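Side-chain contacts in putative major capsid protein (Cafeteriavirus-dependent mavirus, PDB 6G44), which probably forms the trimeric building block of the virophage capsid shell through its double jelly-roll fold: residues C[335-340]-C[450-455]; C[359-364]-C[426-431]; C[367-372]-C[433-438]. All coordinates share one frame; numbering follows the deposited sequence. Where two conformers were deposited one is given.

Interaction 1: C[335-340]-C[450-455]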
ATOM      1  N   PHE C 335      -7.025 -10.204 -24.696  1.00 12.16           N
ATOM      2  CA  PHE C 335      -5.838 -10.656 -25.360  1.00 12.87           C
ATOM      3  C   PHE C 335      -4.611 -10.139 -24.653  1.00 12.51           C
ATOM      4  O   PHE C 335      -4.669  -9.101 -23.980  1.00 11.99           O
ATOM      5  CB  PHE C 335      -5.818 -10.142 -26.818  1.00 13.80           C
ATOM      6  CG  PHE C 335      -6.938 -10.679 -27.646  1.00 15.04           C
ATOM      7  CD1 PHE C 335      -6.765 -11.895 -28.285  1.00 16.25           C
ATOM      8  CD2 PHE C 335      -8.143 -10.006 -27.756  1.00 16.25           C
ATOM      9  CE1 PHE C 335      -7.779 -12.442 -29.044  1.00 16.43           C
ATOM     10  CE2 PHE C 335      -9.173 -10.558 -28.540  1.00 17.16           C
ATOM     11  CZ  PHE C 335      -8.964 -11.770 -29.162  1.00 16.01           C
ATOM     12  N   ALA C 336      -3.504 -10.848 -24.816  1.00 12.37           N
ATOM     13  CA  ALA C 336      -2.206 -10.397 -24.284  1.00 12.95           C
ATOM     14  C   ALA C 336      -1.155 -10.579 -25.373  1.00 12.89           C
ATOM     15  O   ALA C 336      -1.073 -11.664 -25.985  1.00 14.42           O
ATOM     16  CB  ALA C 336      -1.812 -11.147 -23.024  1.00 13.36           C
ATOM     17  N   VAL C 337      -0.351  -9.555 -25.589  1.00 13.08           N
ATOM     18  CA  VAL C 337       0.712  -9.567 -26.594  1.00 13.08           C
ATOM     19  C   VAL C 337       2.043  -9.420 -25.883  1.00 13.18           C
ATOM     20  O   VAL C 337       2.218  -8.509 -25.054  1.00 12.94           O
ATOM     21  CB  VAL C 337       0.534  -8.404 -27.589  1.00 13.35           C
ATOM     22  CG1 VAL C 337       1.625  -8.445 -28.660  1.00 13.65           C
ATOM     23  CG2 VAL C 337      -0.836  -8.451 -28.219  1.00 13.75           C
ATOM     24  N   MET C 338       2.997 -10.286 -26.215  1.00 13.09           N
ATOM     25  CA  MET C 338       4.337 -10.166 -25.676  1.00 15.37           C
ATOM     26  C   MET C 338       5.320 -10.696 -26.698  1.00 14.53           C
ATOM     27  O   MET C 338       4.968 -11.584 -27.476  1.00 15.95           O
ATOM     28  CB  MET C 338       4.452 -10.864 -24.311  1.00 20.18           C
ATOM     29  CG  MET C 338       4.650 -12.344 -24.233  1.00 24.06           C
ATOM     30  SD  MET C 338       4.985 -12.859 -22.499  1.00 28.50           S
ATOM     31  CE  MET C 338       3.337 -12.930 -21.880  1.00 27.75           C
ATOM     32  N   VAL C 339       6.529 -10.162 -26.686  1.00 12.78           N
ATOM     33  CA  VAL C 339       7.611 -10.601 -27.561  1.00 13.43           C
ATOM     34  C   VAL C 339       8.741 -11.088 -26.670  1.00 14.12           C
ATOM     35  O   VAL C 339       9.350 -10.287 -25.971  1.00 14.10           O
ATOM     36  CB  VAL C 339       8.057  -9.458 -28.475  1.00 13.37           C
ATOM     37  CG1 VAL C 339       9.230  -9.915 -29.357  1.00 14.40           C
ATOM     38  CG2 VAL C 339       6.912  -8.955 -29.339  1.00 14.03           C
ATOM     39  N   SER C 340       9.025 -12.398 -26.677  1.00 14.47           N
ATOM     40  CA  SER C 340       9.940 -13.030 -25.725  0.50 14.84           C
ATOM     41  C   SER C 340      11.269 -13.375 -26.384  1.00 15.74           C
ATOM     42  O   SER C 340      11.282 -13.827 -27.538  1.00 16.38           O
ATOM     43  CB  SER C 340       9.326 -14.316 -25.131  0.50 15.09           C
ATOM     44  OG  SER C 340       8.270 -14.033 -24.220  0.50 15.02           O
ATOM     45  N   MET C 450      -8.042 -12.497 -36.650  1.00 16.77           N
ATOM     46  CA  MET C 450      -7.178 -11.438 -36.122  1.00 16.37           C
ATOM     47  C   MET C 450      -5.742 -11.612 -36.613  1.00 15.97           C
ATOM     48  O   MET C 450      -5.230 -12.713 -36.691  1.00 16.08           O
ATOM     49  CB  MET C 450      -7.214 -11.456 -34.587  1.00 17.39           C
ATOM     50  CG  MET C 450      -6.354 -10.372 -33.929  1.00 17.49           C
ATOM     51  SD  MET C 450      -6.282 -10.455 -32.111  1.00 20.16           S
ATOM     52  CE  MET C 450      -7.782  -9.608 -31.757  1.00 19.64           C
ATOM     53  N   GLN C 451      -5.072 -10.482 -36.852  1.00 15.55           N
ATOM     54  CA  GLN C 451      -3.658 -10.454 -37.108  1.00 16.90           C
ATOM     55  C   GLN C 451      -3.070  -9.338 -36.236  1.00 16.16           C
ATOM     56  O   GLN C 451      -3.680  -8.281 -36.088  1.00 16.95           O
ATOM     57  CB  GLN C 451      -3.415 -10.162 -38.595  1.00 18.76           C
ATOM     58  CG  GLN C 451      -1.976 -10.276 -39.059  1.00 21.34           C
ATOM     59  CD  GLN C 451      -1.881 -10.404 -40.577  1.00 24.04           C
ATOM     60  OE1 GLN C 451      -2.472  -9.613 -41.305  1.00 28.47           O
ATOM     61  NE2 GLN C 451      -1.156 -11.406 -41.050  1.00 25.91           N
ATOM     62  N   VAL C 452      -1.909  -9.615 -35.656  1.00 15.09           N
ATOM     63  CA  VAL C 452      -1.209  -8.662 -34.772  1.00 14.62           C
ATOM     64  C   VAL C 452       0.182  -8.379 -35.315  1.00 14.21           C
ATOM     65  O   VAL C 452       0.951  -9.302 -35.526  1.00 14.66           O
ATOM     66  CB  VAL C 452      -1.118  -9.239 -33.342  1.00 15.48           C
ATOM     67  CG1 VAL C 452      -0.265  -8.358 -32.434  1.00 15.67           C
ATOM     68  CG2 VAL C 452      -2.527  -9.398 -32.769  1.00 15.87           C
ATOM     69  N   GLN C 453       0.493  -7.094 -35.501  1.00 14.44           N
ATOM     70  CA  GLN C 453       1.837  -6.624 -35.850  1.00 15.70           C
ATOM     71  C   GLN C 453       2.408  -5.916 -34.613  1.00 14.69           C
ATOM     72  O   GLN C 453       1.729  -5.050 -34.070  1.00 16.79           O
ATOM     73  CB  GLN C 453       1.749  -5.637 -37.009  1.00 16.68           C
ATOM     74  CG  GLN C 453       3.072  -4.981 -37.381  1.00 17.57           C
ATOM     75  CD  GLN C 453       2.906  -3.772 -38.264  1.00 18.82           C
ATOM     76  OE1 GLN C 453       2.915  -2.641 -37.789  1.00 20.90           O
ATOM     77  NE2 GLN C 453       2.690  -4.012 -39.559  1.00 21.91           N
ATOM     78  N   ALA C 454       3.601  -6.296 -34.185  1.00 14.21           N
ATOM     79  CA  ALA C 454       4.292  -5.626 -33.080  1.00 13.48           C
ATOM     80  C   ALA C 454       5.611  -5.081 -33.593  1.00 14.21           C
ATOM     81  O   ALA C 454       6.349  -5.813 -34.252  1.00 14.50           O
ATOM     82  CB  ALA C 454       4.569  -6.594 -31.942  1.00 14.31           C
ATOM     83  N   THR C 455       5.902  -3.826 -33.267  1.00 12.85           N
ATOM     84  CA  THR C 455       7.194  -3.205 -33.511  1.00 14.24           C
ATOM     85  C   THR C 455       7.897  -3.100 -32.159  1.00 13.38           C
ATOM     86  O   THR C 455       7.284  -2.638 -31.171  1.00 13.24           O
ATOM     87  CB  THR C 455       7.015  -1.822 -34.171  1.00 14.78           C
ATOM     88  OG1 THR C 455       6.189  -1.944 -35.349  1.00 15.48           O
ATOM     89  CG2 THR C 455       8.348  -1.231 -34.557  1.00 15.15           C
TER
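Met450 lays the end of its side chain over one face of the Phe335 ring, and here the contact between strands 335-340 and 450-455 is at its tightest. Met450 CE stands 3.7 Å from the centroid of the Phe335 ring, close to the normal, and Met450 SD follows at 4.1 Å from the same centroid, so that one thioether supplies both a CH-pi and a Met-aromatic contact. The two side chains come from opposite directions; Met450 runs extended from its backbone and then bends at its last torsion (chi3 -83°), which lays the S-CH3 group along the ring instead of driving it into the plane. Farther along, the packing slackens. Val337 CG1 meets Val452 CG1 at 4.2 Å, and Val339 CG2 comes no closer than 4.2 Å to Ala454 CB. The strands belong to the two facing sheets of a jelly-roll sandwich, and their axes pass 8.9 Å apart at a crossing angle of -47°. On the outer side of strand 450-455 the alternating residues Gln451, Gln453 and Thr455 turn to partly solvent-exposed surroundings, where Gln451 NE2 is hydrogen-bonded to Thr323 O. Strand 335-340 has no such wet side, for Ala336 and Met338 are buried too. With no hydrogen bond joining the two segments, cohesion between these two strands rests on dispersion and on the polarisable sulfur against the aromatic face.

Interaction 2: C[359-364]-C[426-431]; sequences LEIKVD and IFFRPS
Ile361 and Phe428 meet across the interior of the C-terminal jelly roll, where strand 359-363 of one sheet looks onto strand 426-428 of the other. The methyl CD1 of Ile361 rests 3.9 Å from Phe428 CZ, approaching the ring obliquely while the two side chains come from opposite directions. Beside them Leu359 and Ile426 reach tip to tip: Leu359 CD2 touches Ile426 CG2 at 4.0 Å and Ile426 CD1 at the same distance, resting against both methyls of the isoleucine. Phe428 holds CG between its backbone N and carbonyl carbon (chi1 74°), a less roomy choice that sends the ring across the gap toward Ile361. A second shell fixes these groups. Leu378 of helix 375-384 packs against both Leu359 and Ile426, Leu381 of that helix touches Ile426 and Phe428, and Val452 lies against Leu359 and Ile361 from the neighbouring strand. The Phe428 ring also meets that of Phe335, their planes about 20° apart. Farther out, Arg429 NE makes a polar link, hydrogen-bonded to Asn385 OD1; Ser431 simply packs on Gly36 of the second subunit. Where strand 359-363 gives way to a turn, the long chain of Lys362 curls at its end so that NZ donates a hydrogen bond to Asp364 O at 2.8 Å, with NZ tilted 27° from the carbonyl plane.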
ATOM      1  N   LEU C 359       1.986  -1.184 -32.023  1.00 14.19           N
ATOM      2  CA  LEU C 359       1.070  -2.287 -32.166  1.00 15.87           C
ATOM      3  C   LEU C 359       0.044  -1.940 -33.221  1.00 16.75           C
ATOM      4  O   LEU C 359      -0.485  -0.838 -33.201  1.00 16.99           O
ATOM      5  CB  LEU C 359       0.397  -2.547 -30.808  1.00 17.41           C
ATOM      6  CG  LEU C 359      -0.320  -3.858 -30.606  1.00 18.81           C
ATOM      7  CD1 LEU C 359       0.621  -5.050 -30.739  1.00 18.91           C
ATOM      8  CD2 LEU C 359      -0.980  -3.846 -29.235  1.00 17.38           C
ATOM      9  N   GLU C 360      -0.212  -2.859 -34.151  1.00 16.43           N
ATOM     10  CA  GLU C 360      -1.315  -2.706 -35.102  1.00 17.74           C
ATOM     11  C   GLU C 360      -2.104  -4.008 -35.148  1.00 16.96           C
ATOM     12  O   GLU C 360      -1.527  -5.077 -35.303  1.00 17.50           O
ATOM     13  CB  GLU C 360      -0.797  -2.323 -36.495  1.00 19.97           C
ATOM     14  CG  GLU C 360      -0.061  -0.985 -36.492  1.00 22.50           C
ATOM     15  CD  GLU C 360       0.291  -0.449 -37.874  1.00 26.23           C
ATOM     16  OE1 GLU C 360       1.130   0.497 -37.925  1.00 30.28           O
ATOM     17  OE2 GLU C 360      -0.257  -0.933 -38.886  1.00 28.38           O
ATOM     18  N   ILE C 361      -3.426  -3.881 -35.010  1.00 16.12           N
ATOM     19  CA  ILE C 361      -4.345  -5.004 -34.928  1.00 17.17           C
ATOM     20  C   ILE C 361      -5.295  -4.973 -36.149  1.00 16.45           C
ATOM     21  O   ILE C 361      -5.814  -3.933 -36.492  1.00 16.82           O
ATOM     22  CB  ILE C 361      -5.222  -4.961 -33.662  1.00 17.34           C
ATOM     23  CG1 ILE C 361      -4.419  -4.678 -32.380  1.00 19.02           C
ATOM     24  CG2 ILE C 361      -6.017  -6.269 -33.540  1.00 17.89           C
ATOM     25  CD1 ILE C 361      -3.418  -5.731 -32.026  1.00 18.64           C
ATOM     26  N   LYS C 362      -5.480  -6.132 -36.781  1.00 18.07           N
ATOM     27  CA  LYS C 362      -6.524  -6.326 -37.808  1.00 18.35           C
ATOM     28  C   LYS C 362      -7.549  -7.279 -37.223  1.00 17.01           C
ATOM     29  O   LYS C 362      -7.168  -8.314 -36.695  1.00 17.46           O
ATOM     30  CB  LYS C 362      -5.911  -6.925 -39.062  1.00 20.93           C
ATOM     31  CG  LYS C 362      -6.911  -7.465 -40.078  1.00 23.14           C
ATOM     32  CD  LYS C 362      -6.168  -7.931 -41.328  1.00 26.01           C
ATOM     33  CE  LYS C 362      -7.117  -8.429 -42.409  1.00 28.50           C
ATOM     34  NZ  LYS C 362      -7.954  -9.580 -41.948  1.00 30.41           N
ATOM     35  N   VAL C 363      -8.834  -6.929 -37.294  1.00 17.52           N
ATOM     36  CA  VAL C 363      -9.909  -7.873 -36.955  1.00 17.59           C
ATOM     37  C   VAL C 363     -10.851  -7.875 -38.145  1.00 18.53           C
ATOM     38  O   VAL C 363     -11.439  -6.843 -38.450  1.00 18.98           O
ATOM     39  CB  VAL C 363     -10.678  -7.512 -35.673  1.00 18.04           C
ATOM     40  CG1 VAL C 363     -11.831  -8.494 -35.428  1.00 19.10           C
ATOM     41  CG2 VAL C 363      -9.743  -7.490 -34.464  1.00 18.38           C
ATOM     42  N   ASP C 364     -10.996  -9.033 -38.791  1.00 19.66           N
ATOM     43  CA  ASP C 364     -11.826  -9.161 -40.006  1.00 20.80           C
ATOM     44  C   ASP C 364     -11.349  -8.107 -41.030  1.00 22.87           C
ATOM     45  O   ASP C 364     -10.147  -8.041 -41.280  1.00 22.99           O
ATOM     46  CB  ASP C 364     -13.319  -9.099 -39.625  1.00 20.74           C
ATOM     47  CG  ASP C 364     -13.731 -10.210 -38.666  1.00 20.51           C
ATOM     48  OD1 ASP C 364     -13.028 -11.235 -38.595  1.00 21.31           O
ATOM     49  OD2 ASP C 364     -14.789 -10.067 -38.004  1.00 22.64           O
ATOM     50  N   ILE C 426       1.238  -6.389 -23.348  1.00 10.37           N
ATOM     51  CA  ILE C 426       0.111  -5.499 -23.654  1.00 10.60           C
ATOM     52  C   ILE C 426      -1.195  -6.284 -23.569  1.00 10.91           C
ATOM     53  O   ILE C 426      -1.446  -7.163 -24.396  1.00 11.04           O
ATOM     54  CB  ILE C 426       0.242  -4.777 -25.008  1.00 11.04           C
ATOM     55  CG1 ILE C 426       1.522  -3.943 -25.048  1.00 11.19           C
ATOM     56  CG2 ILE C 426      -0.983  -3.895 -25.261  1.00 11.78           C
ATOM     57  CD1 ILE C 426       1.924  -3.489 -26.443  1.00 11.31           C
ATOM     58  N   PHE C 427      -2.020  -5.960 -22.593  1.00 10.18           N
ATOM     59  CA  PHE C 427      -3.344  -6.533 -22.421  1.00 10.82           C
ATOM     60  C   PHE C 427      -4.350  -5.626 -23.092  1.00 11.15           C
ATOM     61  O   PHE C 427      -4.339  -4.404 -22.847  1.00 10.88           O
ATOM     62  CB  PHE C 427      -3.698  -6.673 -20.935  1.00 11.03           C
ATOM     63  CG  PHE C 427      -2.846  -7.667 -20.190  1.00 10.88           C
ATOM     64  CD1 PHE C 427      -3.150  -9.021 -20.225  1.00 11.74           C
ATOM     65  CD2 PHE C 427      -1.745  -7.265 -19.415  1.00 11.18           C
ATOM     66  CE1 PHE C 427      -2.390  -9.934 -19.514  1.00 11.65           C
ATOM     67  CE2 PHE C 427      -1.002  -8.189 -18.693  1.00 11.89           C
ATOM     68  CZ  PHE C 427      -1.313  -9.535 -18.770  1.00 11.47           C
ATOM     69  N   PHE C 428      -5.196  -6.171 -23.980  1.00 10.80           N
ATOM     70  CA  PHE C 428      -6.284  -5.381 -24.599  1.00 11.42           C
ATOM     71  C   PHE C 428      -7.532  -6.232 -24.777  1.00 11.03           C
ATOM     72  O   PHE C 428      -7.436  -7.457 -24.919  1.00 11.48           O
ATOM     73  CB  PHE C 428      -5.851  -4.726 -25.929  1.00 11.78           C
ATOM     74  CG  PHE C 428      -5.724  -5.689 -27.090  1.00 12.64           C
ATOM     75  CD1 PHE C 428      -6.804  -5.944 -27.921  1.00 13.13           C
ATOM     76  CD2 PHE C 428      -4.499  -6.301 -27.393  1.00 13.20           C
ATOM     77  CE1 PHE C 428      -6.693  -6.845 -28.973  1.00 13.88           C
ATOM     78  CE2 PHE C 428      -4.382  -7.166 -28.459  1.00 13.76           C
ATOM     79  CZ  PHE C 428      -5.488  -7.448 -29.255  1.00 13.26           C
ATOM     80  N   ARG C 429      -8.685  -5.585 -24.677  1.00 11.52           N
ATOM     81  CA  ARG C 429      -9.996  -6.233 -24.798  1.00 11.51           C
ATOM     82  C   ARG C 429     -10.580  -5.897 -26.175  1.00 12.06           C
ATOM     83  O   ARG C 429     -10.218  -4.881 -26.773  1.00 12.72           O
ATOM     84  CB  ARG C 429     -10.932  -5.683 -23.727  1.00 11.67           C
ATOM     85  CG  ARG C 429     -10.470  -5.897 -22.299  1.00 12.37           C
ATOM     86  CD  ARG C 429     -11.434  -5.237 -21.361  1.00 12.80           C
ATOM     87  NE  ARG C 429     -11.040  -5.336 -19.958  1.00 14.51           N
ATOM     88  CZ  ARG C 429     -11.347  -6.330 -19.141  1.00 15.91           C
ATOM     89  NH1 ARG C 429     -12.099  -7.344 -19.542  1.00 16.85           N
ATOM     90  NH2 ARG C 429     -10.953  -6.287 -17.877  1.00 17.34           N
ATOM     91  N   PRO C 430     -11.538  -6.680 -26.662  1.00 11.66           N
ATOM     92  CA  PRO C 430     -12.168  -6.310 -27.942  1.00 12.50           C
ATOM     93  C   PRO C 430     -12.826  -4.921 -27.890  1.00 12.55           C
ATOM     94  O   PRO C 430     -12.807  -4.179 -28.889  1.00 13.71           O
ATOM     95  CB  PRO C 430     -13.170  -7.445 -28.186  1.00 13.67           C
ATOM     96  CG  PRO C 430     -13.289  -8.180 -26.930  1.00 13.63           C
ATOM     97  CD  PRO C 430     -12.028  -7.973 -26.149  1.00 12.88           C
ATOM     98  N   SER C 431     -13.339  -4.533 -26.732  1.00 12.49           N
ATOM     99  CA  SER C 431     -13.919  -3.193 -26.565  1.00 13.14           C
ATOM    100  C   SER C 431     -12.889  -2.072 -26.689  1.00 13.48           C
ATOM    101  O   SER C 431     -13.243  -0.957 -27.070  1.00 15.26           O
ATOM    102  CB  SER C 431     -14.710  -3.109 -25.263  1.00 14.56           C
ATOM    103  OG  SER C 431     -13.946  -3.471 -24.119  1.00 15.26           O
TER

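Interaction 3: C[367-372]-C[433-438]. With SO4 (sulfate ion), chain B.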
ATOM      1  N   VAL C 367      -8.513  -2.884 -40.303  1.00 21.09           N
ATOM      2  CA  VAL C 367      -7.049  -2.979 -40.290  1.00 21.34           C
ATOM      3  C   VAL C 367      -6.388  -1.772 -39.626  1.00 19.49           C
ATOM      4  O   VAL C 367      -6.968  -0.694 -39.537  1.00 19.70           O
ATOM      5  CB  VAL C 367      -6.475  -3.144 -41.713  1.00 24.49           C
ATOM      6  CG1 VAL C 367      -7.087  -4.371 -42.380  1.00 25.59           C
ATOM      7  CG2 VAL C 367      -6.724  -1.906 -42.569  1.00 25.86           C
ATOM      8  N   GLY C 368      -5.165  -1.987 -39.153  1.00 18.91           N
ATOM      9  CA  GLY C 368      -4.315  -0.896 -38.654  1.00 18.11           C
ATOM     10  C   GLY C 368      -4.752  -0.314 -37.322  1.00 17.16           C
ATOM     11  O   GLY C 368      -4.395   0.822 -36.996  1.00 17.69           O
ATOM     12  N   ILE C 369      -5.506  -1.080 -36.541  1.00 15.95           N
ATOM     13  CA  ILE C 369      -6.055  -0.527 -35.294  1.00 14.97           C
ATOM     14  C   ILE C 369      -4.884  -0.360 -34.306  1.00 14.52           C
ATOM     15  O   ILE C 369      -4.050  -1.260 -34.171  1.00 14.08           O
ATOM     16  CB  ILE C 369      -7.129  -1.433 -34.677  1.00 15.41           C
ATOM     17  CG1 ILE C 369      -8.265  -1.689 -35.688  1.00 16.59           C
ATOM     18  CG2 ILE C 369      -7.679  -0.809 -33.385  1.00 15.89           C
ATOM     19  CD1 ILE C 369      -9.003  -2.979 -35.410  1.00 18.04           C
ATOM     20  N   PHE C 370      -4.861   0.794 -33.643  1.00 14.63           N
ATOM     21  CA  PHE C 370      -3.813   1.218 -32.694  1.00 14.54           C
ATOM     22  C   PHE C 370      -2.539   1.755 -33.363  1.00 15.63           C
ATOM     23  O   PHE C 370      -1.590   2.067 -32.662  1.00 14.72           O
ATOM     24  CB  PHE C 370      -3.415   0.143 -31.658  1.00 14.25           C
ATOM     25  CG  PHE C 370      -4.530  -0.351 -30.766  1.00 13.20           C
ATOM     26  CD1 PHE C 370      -5.651   0.421 -30.444  1.00 14.40           C
ATOM     27  CD2 PHE C 370      -4.402  -1.606 -30.187  1.00 13.84           C
ATOM     28  CE1 PHE C 370      -6.633  -0.079 -29.581  1.00 13.69           C
ATOM     29  CE2 PHE C 370      -5.384  -2.094 -29.340  1.00 13.96           C
ATOM     30  CZ  PHE C 370      -6.478  -1.322 -29.028  1.00 14.08           C
ATOM     31  N   ARG C 371      -2.532   1.909 -34.683  1.00 16.46           N
ATOM     32  CA  ARG C 371      -1.336   2.452 -35.356  1.00 18.07           C
ATOM     33  C   ARG C 371      -0.924   3.846 -34.890  1.00 17.19           C
ATOM     34  O   ARG C 371       0.247   4.190 -35.020  1.00 18.51           O
ATOM     35  CB  ARG C 371      -1.493   2.446 -36.881  1.00 21.79           C
ATOM     36  CG  ARG C 371      -2.554   3.369 -37.425  1.00 25.55           C
ATOM     37  CD  ARG C 371      -2.812   3.083 -38.909  1.00 30.87           C
ATOM     38  NE  ARG C 371      -1.677   3.499 -39.728  1.00 35.73           N
ATOM     39  CZ  ARG C 371      -1.477   4.727 -40.223  1.00 41.06           C
ATOM     40  NH1 ARG C 371      -2.333   5.727 -40.000  1.00 44.39           N
ATOM     41  NH2 ARG C 371      -0.393   4.963 -40.957  1.00 44.31           N
ATOM     42  N   GLU C 372      -1.852   4.623 -34.337  1.00 16.82           N
ATOM     43  CA  GLU C 372      -1.528   5.966 -33.851  1.00 18.00           C
ATOM     44  C   GLU C 372      -1.061   5.992 -32.398  1.00 16.76           C
ATOM     45  O   GLU C 372      -0.826   7.069 -31.853  1.00 17.63           O
ATOM     46  CB  GLU C 372      -2.726   6.911 -34.040  1.00 20.06           C
ATOM     47  CG  GLU C 372      -3.230   7.028 -35.492  1.00 21.50           C
ATOM     48  CD  GLU C 372      -2.186   7.553 -36.493  1.00 27.70           C
ATOM     49  OE1 GLU C 372      -1.214   8.249 -36.100  1.00 29.03           O
ATOM     50  OE2 GLU C 372      -2.356   7.258 -37.708  1.00 30.90           O
ATOM     51  N   LEU C 433     -10.760  -1.838 -28.994  1.00 13.21           N
ATOM     52  CA  LEU C 433     -10.478  -1.678 -30.437  1.00 12.95           C
ATOM     53  C   LEU C 433     -11.399  -0.694 -31.151  1.00 14.10           C
ATOM     54  O   LEU C 433     -11.072  -0.288 -32.263  1.00 15.24           O
ATOM     55  CB  LEU C 433     -10.589  -3.045 -31.135  1.00 13.89           C
ATOM     56  CG  LEU C 433      -9.606  -4.134 -30.660  1.00 13.59           C
ATOM     57  CD1 LEU C 433     -10.027  -5.479 -31.229  1.00 14.73           C
ATOM     58  CD2 LEU C 433      -8.174  -3.832 -31.062  1.00 13.97           C
ATOM     59  N   GLY C 434     -12.529  -0.319 -30.542  1.00 14.31           N
ATOM     60  CA  GLY C 434     -13.448   0.622 -31.161  1.00 16.10           C
ATOM     61  C   GLY C 434     -13.939   0.165 -32.513  1.00 16.73           C
ATOM     62  O   GLY C 434     -14.069   0.975 -33.438  1.00 18.53           O
ATOM     63  N   LEU C 435     -14.268  -1.121 -32.631  1.00 16.43           N
ATOM     64  CA  LEU C 435     -14.593  -1.698 -33.933  1.00 16.71           C
ATOM     65  C   LEU C 435     -15.910  -1.158 -34.440  1.00 18.93           C
ATOM     66  O   LEU C 435     -16.872  -0.988 -33.680  1.00 19.88           O
ATOM     67  CB  LEU C 435     -14.675  -3.227 -33.863  1.00 16.92           C
ATOM     68  CG  LEU C 435     -13.395  -3.989 -33.486  1.00 17.29           C
ATOM     69  CD1 LEU C 435     -13.682  -5.452 -33.219  1.00 17.79           C
ATOM     70  CD2 LEU C 435     -12.339  -3.884 -34.571  1.00 17.35           C
ATOM     71  N   LYS C 436     -15.953  -0.898 -35.739  1.00 21.72           N
ATOM     72  CA  LYS C 436     -17.222  -0.507 -36.331  1.00 24.49           C
ATOM     73  C   LYS C 436     -18.234  -1.662 -36.282  1.00 21.35           C
ATOM     74  O   LYS C 436     -19.445  -1.411 -36.185  1.00 22.71           O
ATOM     75  CB  LYS C 436     -17.056   0.096 -37.733  1.00 28.75           C
ATOM     76  CG  LYS C 436     -16.468  -0.795 -38.805  1.00 33.21           C
ATOM     77  CD  LYS C 436     -16.493  -0.103 -40.180  1.00 37.39           C
ATOM     78  CE  LYS C 436     -17.907   0.030 -40.730  1.00 39.65           C
ATOM     79  NZ  LYS C 436     -17.941   0.410 -42.169  1.00 43.06           N
ATOM     80  N   ASP C 437     -17.747  -2.904 -36.317  1.00 20.34           N
ATOM     81  CA  ASP C 437     -18.626  -4.073 -36.196  1.00 19.95           C
ATOM     82  C   ASP C 437     -19.013  -4.262 -34.725  1.00 19.83           C
ATOM     83  O   ASP C 437     -18.264  -4.859 -33.951  1.00 19.25           O
ATOM     84  CB  ASP C 437     -17.959  -5.317 -36.771  1.00 19.34           C
ATOM     85  CG  ASP C 437     -18.886  -6.517 -36.801  1.00 19.79           C
ATOM     86  OD1 ASP C 437     -19.996  -6.410 -36.248  1.00 19.86           O
ATOM     87  OD2 ASP C 437     -18.481  -7.530 -37.391  1.00 20.77           O
ATOM     88  N   TYR C 438     -20.175  -3.716 -34.358  1.00 19.58           N
ATOM     89  CA  TYR C 438     -20.726  -3.789 -33.000  1.00 21.03           C
ATOM     90  C   TYR C 438     -21.007  -5.223 -32.541  1.00 20.16           C
ATOM     91  O   TYR C 438     -21.197  -5.442 -31.341  1.00 20.49           O
ATOM     92  CB  TYR C 438     -21.983  -2.919 -32.862  1.00 24.02           C
ATOM     93  CG  TYR C 438     -22.998  -3.149 -33.957  1.00 25.91           C
ATOM     94  CD1 TYR C 438     -23.855  -4.245 -33.914  1.00 26.22           C
ATOM     95  CD2 TYR C 438     -23.093  -2.270 -35.056  1.00 27.54           C
ATOM     96  CE1 TYR C 438     -24.781  -4.474 -34.920  1.00 28.08           C
ATOM     97  CE2 TYR C 438     -24.011  -2.492 -36.070  1.00 27.39           C
ATOM     98  CZ  TYR C 438     -24.861  -3.593 -36.001  1.00 29.01           C
ATOM     99  OH  TYR C 438     -25.790  -3.860 -36.990  1.00 30.72           O
TER
HETATM  100  S   SO4 B 602      -5.890   4.172 -34.614  0.70 15.07           S
HETATM  101  O1  SO4 B 602      -5.432   4.017 -36.026  0.70 16.49           O
HETATM  102  O2  SO4 B 602      -4.675   4.276 -33.783  0.70 14.64           O
HETATM  103  O3  SO4 B 602      -6.691   2.960 -34.253  0.70 13.78           O
HETATM  104  O4  SO4 B 602      -6.699   5.405 -34.509  0.70 16.87           O
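The Phe370 ring has Ile369 CG2 over one face, 3.8 Å above the plane and offset toward the rim, while Leu433 CD2 approaches it obliquely, 3.6 Å from Phe370 CZ. Ile369 and Leu433 cross at about a right angle, as do Phe370 and Leu433, and the CD2 methyl of Leu433 touches both, lying 3.8 Å from Ile369 CG2. Ile369 also uses its other branch: with CG1 anti to the carbonyl carbon (chi1 -57°), CD1 reaches Leu435 CD2 at 3.6 Å. These residues join the end of strand 366-369, where Gly368 and Ile369 form a G1 beta bulge opposite Ile361, to the loop that follows strand 425-428. A type II turn from Gly368 to Arg371 overlaps the bulge; the amide of Phe370 within it and that of Glu372 just after it bind a sulfate, probably from the crystallisation liquor. Phe370 N donates to sulfate O3 at 2.9 Å (164° at the hydrogen) and Glu372 N to O2, while Thr41 N of the second subunit supplies another bond. Phe370 also packs on Tyr39 of that subunit. The contact is therefore two-sided in chemistry: apolar branches hold strand end to loop, whereas main-chain N-H groups grip the anion at the subunit boundary.

In the fold
The three contacts form a continuous series through one jelly roll, from the core between its sheets to the interface with a second subunit. Interactions 1 and 2, with centres about 9 Å apart, join the same two sheets: Phe335 N lies 2.8 Å from Phe428 O in one, and Gln453 N lies 2.9 Å from Glu360 O in the other, both probable hydrogen bonds. Interactions 2 and 3 have centres about 7 Å apart and share the pairing of strands 355-363 and 366-369, with Ile361 N 2.8 Å from Ile369 O. Interactions 1 and 3, with centres about 15 Å and nearest atoms about 5 Å apart, do not touch. The sulfate belongs to interaction 3, whereas no other protein chain of the assembly touches interaction 1.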